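Local coordinates for amide synthase (Vibrio cholerae, PDB 1L5A), which probably catalyses amide bond formation as a nonribosomal peptide synthetase condensation enzyme of vibriobactin biosynthesis, at residues Q300-R303 with S304-H308. Numbering follows the deposited sequence.
Sequences QAIR and SLYLH
Arg303 starts with CG swung opposite its backbone N (chi1 -175°) and Tyr306 with CG anti to the carbonyl carbon, and these two side chains, three residues apart, converge on one flank of the last turns of helix 291-307, in the condensation-domain fold. The arginine chain then bends at chi2 and chi3, and the CD1 edge of the Tyr306 ring is directed at one face of the guanidinium, off its centre, with Arg303 NH2 3.6 Å from Tyr306 CD1. The two planes stand 72° apart, so the groups do not stack flat. Ile302, one turn before Tyr306, runs alongside it, its CG2 3.5 Å from Tyr306 CZ. The phenol OH is hydrogen-bonded to Asp236, which ties this flank to helix 234-249, while Arg303 makes cation-pi contacts with Trp264 and with Trp178 of the second subunit. The backbone illustrates how a helix finishes: Tyr306 N reaches Ile302 O at 3.2 Å, and Leu307 N reaches Arg303 O at 3.0 Å. His308 then leaves helical geometry, and its backbone N bonds weakly to Ser304 O and Leu305 O. Its side chain, stacked on Phe183, supplies a nearly straight bond: ND1 donates to Ser304 O at 2.9 Å (N-H...O 166°), with that oxygen close to the imidazole plane.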
loop_
_atom_site.group_PDB
_atom_site.type_symbol
_atom_site.label_atom_id
_atom_site.label_comp_id
_atom_site.label_asym_id
_atom_site.label_seq_id
_atom_site.Cartn_x
_atom_site.Cartn_y
_atom_site.Cartn_z
ATOM N N GLN A 300 8.905 -15.827 -10.660
ATOM C CA GLN A 300 7.582 -15.289 -10.383
ATOM C C GLN A 300 6.948 -16.056 -9.243
ATOM O O GLN A 300 6.343 -15.460 -8.342
ATOM C CB GLN A 300 6.687 -15.367 -11.631
ATOM C CG GLN A 300 7.171 -14.526 -12.820
ATOM C CD GLN A 300 6.273 -14.669 -14.054
ATOM O OE1 GLN A 300 5.046 -14.550 -13.964
ATOM N NE2 GLN A 300 6.886 -14.913 -15.212
ATOM N N ALA A 301 7.090 -17.379 -9.284
ATOM C CA ALA A 301 6.531 -18.244 -8.250
ATOM C C ALA A 301 7.189 -17.881 -6.917
ATOM O O ALA A 301 6.525 -17.814 -5.875
ATOM C CB ALA A 301 6.794 -19.715 -8.590
ATOM N N ILE A 302 8.498 -17.642 -6.961
ATOM C CA ILE A 302 9.219 -17.270 -5.759
ATOM C C ILE A 302 8.720 -15.927 -5.262
ATOM O O ILE A 302 8.377 -15.779 -4.080
ATOM C CB ILE A 302 10.731 -17.189 -6.012
ATOM C CG1 ILE A 302 11.285 -18.599 -6.276
ATOM C CG2 ILE A 302 11.418 -16.560 -4.807
ATOM C CD1 ILE A 302 12.690 -18.627 -6.835
ATOM N N ARG A 303 8.665 -14.955 -6.172
ATOM C CA ARG A 303 8.199 -13.608 -5.832
ATOM C C ARG A 303 6.834 -13.661 -5.153
ATOM O O ARG A 303 6.560 -12.976 -4.156
ATOM C CB ARG A 303 8.058 -12.766 -7.083
ATOM C CG ARG A 303 7.708 -11.343 -6.773
ATOM C CD ARG A 303 9.000 -10.591 -6.685
ATOM N NE ARG A 303 9.266 -10.055 -5.364
ATOM C CZ ARG A 303 10.494 -9.795 -4.928
ATOM N NH1 ARG A 303 11.543 -10.028 -5.718
ATOM N NH2 ARG A 303 10.676 -9.327 -3.701
ATOM N N SER A 304 5.969 -14.472 -5.740
ATOM C CA SER A 304 4.639 -14.655 -5.224
ATOM C C SER A 304 4.729 -15.100 -3.762
ATOM O O SER A 304 3.900 -14.703 -2.948
ATOM C CB SER A 304 3.920 -15.701 -6.070
ATOM O OG SER A 304 2.634 -15.957 -5.564
ATOM N N LEU A 305 5.731 -15.917 -3.425
ATOM C CA LEU A 305 5.878 -16.378 -2.045
ATOM C C LEU A 305 6.193 -15.182 -1.135
ATOM O O LEU A 305 5.617 -15.026 -0.063
ATOM C CB LEU A 305 6.992 -17.425 -1.930
ATOM C CG LEU A 305 6.848 -18.771 -2.650
ATOM C CD1 LEU A 305 8.063 -19.605 -2.319
ATOM C CD2 LEU A 305 5.578 -19.522 -2.220
ATOM N N TYR A 306 7.111 -14.335 -1.570
ATOM C CA TYR A 306 7.472 -13.160 -0.780
ATOM C C TYR A 306 6.278 -12.221 -0.543
ATOM O O TYR A 306 6.119 -11.691 0.552
ATOM C CB TYR A 306 8.595 -12.389 -1.479
ATOM C CG TYR A 306 9.845 -13.200 -1.719
ATOM C CD1 TYR A 306 10.760 -12.821 -2.706
ATOM C CD2 TYR A 306 10.157 -14.302 -0.911
ATOM C CE1 TYR A 306 11.963 -13.509 -2.884
ATOM C CE2 TYR A 306 11.366 -15.000 -1.077
ATOM C CZ TYR A 306 12.261 -14.595 -2.063
ATOM O OH TYR A 306 13.454 -15.254 -2.226
ATOM N N LEU A 307 5.446 -12.018 -1.563
ATOM C CA LEU A 307 4.289 -11.134 -1.426
ATOM C C LEU A 307 3.273 -11.598 -0.377
ATOM O O LEU A 307 2.603 -10.776 0.252
ATOM C CB LEU A 307 3.601 -10.949 -2.786
ATOM C CG LEU A 307 4.458 -10.163 -3.792
ATOM C CD1 LEU A 307 3.993 -10.431 -5.208
ATOM C CD2 LEU A 307 4.403 -8.671 -3.470
ATOM N N HIS A 308 3.156 -12.907 -0.177
ATOM C CA HIS A 308 2.217 -13.416 0.818
ATOM C C HIS A 308 3.023 -13.964 1.992
ATOM O O HIS A 308 2.466 -14.558 2.926
ATOM C CB HIS A 308 1.334 -14.513 0.207
ATOM C CG HIS A 308 0.583 -14.072 -1.016
ATOM N ND1 HIS A 308 1.132 -14.107 -2.282
ATOM C CD2 HIS A 308 -0.646 -13.517 -1.156
ATOM C CE1 HIS A 308 0.278 -13.593 -3.147
ATOM N NE2 HIS A 308 -0.809 -13.225 -2.491
HETATM O O HOH W 1 4.137 -18.789 -5.358
#